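Local coordinates for YbbR family protein (Desulfitobacterium hafniense, PDB 3LYW) that is of unknown function and is represented here by a single, mostly beta-strand YbbR-family domain cut from a longer protein, at residues 64-68 with 69-73. Numbering follows the deposited sequence.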
ATOM      1  N   GLU A  64      -5.648  -3.548   0.829  1.00 22.80           N
ATOM      2  CA  GLU A  64      -6.620  -3.900   1.858  1.00 23.75           C
ATOM      3  C   GLU A  64      -7.764  -4.620   1.148  1.00 24.09           C
ATOM      4  O   GLU A  64      -8.117  -4.267   0.025  1.00 18.68           O
ATOM      5  CB  GLU A  64      -7.142  -2.644   2.559  1.00 32.78           C
ATOM      6  CG  GLU A  64      -6.041  -1.718   3.041  1.00 29.60           C
ATOM      7  CD  GLU A  64      -6.577  -0.541   3.838  1.00 34.17           C
ATOM      8  OE1 GLU A  64      -7.570   0.072   3.389  1.00 46.62           O
ATOM      9  OE2 GLU A  64      -6.001  -0.223   4.903  1.00 45.75           O
ATOM     10  N   PRO A  65      -8.334  -5.659   1.781  1.00 32.67           N
ATOM     11  CA  PRO A  65      -9.443  -6.422   1.191  1.00 30.78           C
ATOM     12  C   PRO A  65     -10.600  -5.527   0.731  1.00 29.07           C
ATOM     13  O   PRO A  65     -11.003  -4.610   1.442  1.00 28.33           O
ATOM     14  CB  PRO A  65      -9.856  -7.355   2.326  1.00 39.49           C
ATOM     15  CG  PRO A  65      -8.553  -7.632   3.011  1.00 41.90           C
ATOM     16  CD  PRO A  65      -7.911  -6.255   3.062  1.00 33.81           C
ATOM     17  N   ILE A  66     -11.115  -5.792  -0.465  1.00 27.06           N
ATOM     18  CA  ILE A  66     -12.239  -5.035  -1.016  1.00 30.61           C
ATOM     19  C   ILE A  66     -13.356  -6.016  -1.343  1.00 24.50           C
ATOM     20  O   ILE A  66     -13.160  -6.936  -2.126  1.00 23.14           O
ATOM     21  CB  ILE A  66     -11.859  -4.320  -2.325  1.00 29.88           C
ATOM     22  CG1 ILE A  66     -10.687  -3.373  -2.088  1.00 27.83           C
ATOM     23  CG2 ILE A  66     -13.054  -3.547  -2.859  1.00 26.90           C
ATOM     24  CD1 ILE A  66     -10.143  -2.762  -3.369  1.00 27.74           C
ATOM     25  N   PRO A  67     -14.545  -5.826  -0.754  1.00 25.63           N
ATOM     26  CA  PRO A  67     -15.662  -6.736  -1.026  1.00 27.57           C
ATOM     27  C   PRO A  67     -15.979  -6.931  -2.511  1.00 26.19           C
ATOM     28  O   PRO A  67     -16.022  -5.979  -3.290  1.00 23.41           O
ATOM     29  CB  PRO A  67     -16.820  -6.092  -0.268  1.00 26.26           C
ATOM     30  CG  PRO A  67     -16.129  -5.444   0.896  1.00 30.49           C
ATOM     31  CD  PRO A  67     -14.925  -4.812   0.243  1.00 25.28           C
ATOM     32  N   ASN A  68     -16.192  -8.185  -2.892  1.00 20.96           N
ATOM     33  CA  ASN A  68     -16.542  -8.554  -4.256  1.00 21.58           C
ATOM     34  C   ASN A  68     -15.507  -8.147  -5.294  1.00 19.52           C
ATOM     35  O   ASN A  68     -15.827  -8.037  -6.472  1.00 23.55           O
ATOM     36  CB  ASN A  68     -17.897  -7.945  -4.631  1.00 22.67           C
ATOM     37  CG  ASN A  68     -18.940  -8.154  -3.559  1.00 24.91           C
ATOM     38  OD1 ASN A  68     -19.156  -7.285  -2.713  1.00 25.80           O
ATOM     39  ND2 ASN A  68     -19.578  -9.322  -3.570  1.00 25.86           N
ATOM     40  N   ILE A  69     -14.274  -7.930  -4.860  1.00 27.52           N
ATOM     41  CA  ILE A  69     -13.209  -7.538  -5.769  1.00 24.96           C
ATOM     42  C   ILE A  69     -11.952  -8.363  -5.544  1.00 18.56           C
ATOM     43  O   ILE A  69     -11.517  -8.558  -4.413  1.00 25.18           O
ATOM     44  CB  ILE A  69     -12.845  -6.056  -5.588  1.00 25.85           C
ATOM     45  CG1 ILE A  69     -14.003  -5.173  -6.051  1.00 22.70           C
ATOM     46  CG2 ILE A  69     -11.577  -5.747  -6.346  1.00 22.81           C
ATOM     47  CD1 ILE A  69     -14.267  -5.246  -7.536  1.00 29.39           C
ATOM     48  N   LYS A  70     -11.372  -8.838  -6.636  1.00 24.97           N
ATOM     49  CA  LYS A  70     -10.143  -9.610  -6.572  1.00 25.82           C
ATOM     50  C   LYS A  70      -9.046  -8.796  -7.243  1.00 15.98           C
ATOM     51  O   LYS A  70      -9.218  -8.338  -8.377  1.00 20.57           O
ATOM     52  CB  LYS A  70     -10.329 -10.947  -7.282  1.00 22.46           C
ATOM     53  CG  LYS A  70     -11.407 -11.804  -6.653  1.00 35.72           C
ATOM     54  CD  LYS A  70     -11.581 -13.141  -7.366  1.00 48.29           C
ATOM     55  CE  LYS A  70     -12.759 -13.913  -6.777  1.00 48.96           C
ATOM     56  NZ  LYS A  70     -12.621 -14.047  -5.300  1.00 53.53           N
ATOM     57  N   ILE A  71      -7.934  -8.614  -6.536  1.00 18.72           N
ATOM     58  CA  ILE A  71      -6.802  -7.842  -7.045  1.00 16.66           C
ATOM     59  C   ILE A  71      -5.981  -8.734  -7.971  1.00 19.62           C
ATOM     60  O   ILE A  71      -5.518  -9.806  -7.575  1.00 18.27           O
ATOM     61  CB  ILE A  71      -5.902  -7.366  -5.900  1.00 21.86           C
ATOM     62  CG1 ILE A  71      -6.736  -6.611  -4.861  1.00 15.56           C
ATOM     63  CG2 ILE A  71      -4.757  -6.526  -6.458  1.00 15.38           C
ATOM     64  CD1 ILE A  71      -7.526  -5.453  -5.401  1.00 22.26           C
ATOM     65  N   VAL A  72      -5.808  -8.306  -9.213  1.00 17.83           N
ATOM     66  CA  VAL A  72      -5.044  -9.110 -10.160  1.00 25.48           C
ATOM     67  C   VAL A  72      -3.678  -8.525 -10.515  1.00 25.99           C
ATOM     68  O   VAL A  72      -2.806  -9.225 -11.024  1.00 23.64           O
ATOM     69  CB  VAL A  72      -5.843  -9.330 -11.462  1.00 22.64           C
ATOM     70  CG1 VAL A  72      -7.147 -10.037 -11.152  1.00 29.46           C
ATOM     71  CG2 VAL A  72      -6.109  -8.010 -12.137  1.00 24.75           C
ATOM     72  N   GLU A  73      -3.485  -7.238 -10.261  1.00 18.69           N
ATOM     73  CA  GLU A  73      -2.208  -6.610 -10.578  1.00 15.98           C
ATOM     74  C   GLU A  73      -1.993  -5.372  -9.722  1.00 18.20           C
ATOM     75  O   GLU A  73      -2.915  -4.594  -9.516  1.00 15.39           O
ATOM     76  CB  GLU A  73      -2.190  -6.224 -12.055  1.00 25.67           C
ATOM     77  CG  GLU A  73      -0.912  -5.615 -12.556  1.00 37.88           C
ATOM     78  CD  GLU A  73      -0.955  -5.383 -14.056  1.00 46.30           C
ATOM     79  OE1 GLU A  73      -0.966  -6.374 -14.819  1.00 34.60           O
ATOM     80  OE2 GLU A  73      -0.992  -4.208 -14.471  1.00 53.30           O
TER
HETATM   81  O   HOH W   1     -10.275  -7.612  -2.230  1.00 30.83           O
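Ile-66 and Ile-69 are the two ends of a type II beta turn, with Pro-67 and Asn-68 at its corners. The turn ends the loop that joins strand 55-63 to strand 69-85, which pair antiparallel in the mixed sheet of this YbbR-family domain. Ile-69 N donates to Ile-66 O at 3.1 Å, and the bond is bent, with 141° at the hydrogen. The donor sits above the carbonyl plane. Water 1 bridges the two ends of the turn: it accepts from Ile-66 N at 2.7 Å and probably donates to Ile-69 O, also at 2.7 Å. Asn-68 has positive phi (59°), as the third position of such a turn requires.

The two isoleucines also meet through their side chains. CG2 of Ile-66 lies 3.7 Å from CG1 of Ile-69. In Ile-66 that methyl is anti to the backbone N, while CG1 (chi1 -58°) stands beside that nitrogen. CD1 of Ile-66, at the end of the other branch, reaches CD1 of Ile-71 at 4.3 Å, a looser touch. With an alanine at Ile-69, CG1 and its CD1 go; CG2 of Ile-66 would probably keep only CB to touch, and the packing on Thr-31 and Asn-35 would probably be thinned.

Further out, Ile-66 packs on Leu-43, and Ile-69 on Thr-31 and Asn-35. Beyond the turn, Val-72 and Glu-73 form a classic beta bulge opposite Lys-30. The corner is tied to the neighbouring loop by Asn-35 ND2, which donates a hydrogen bond to Pro-67 O.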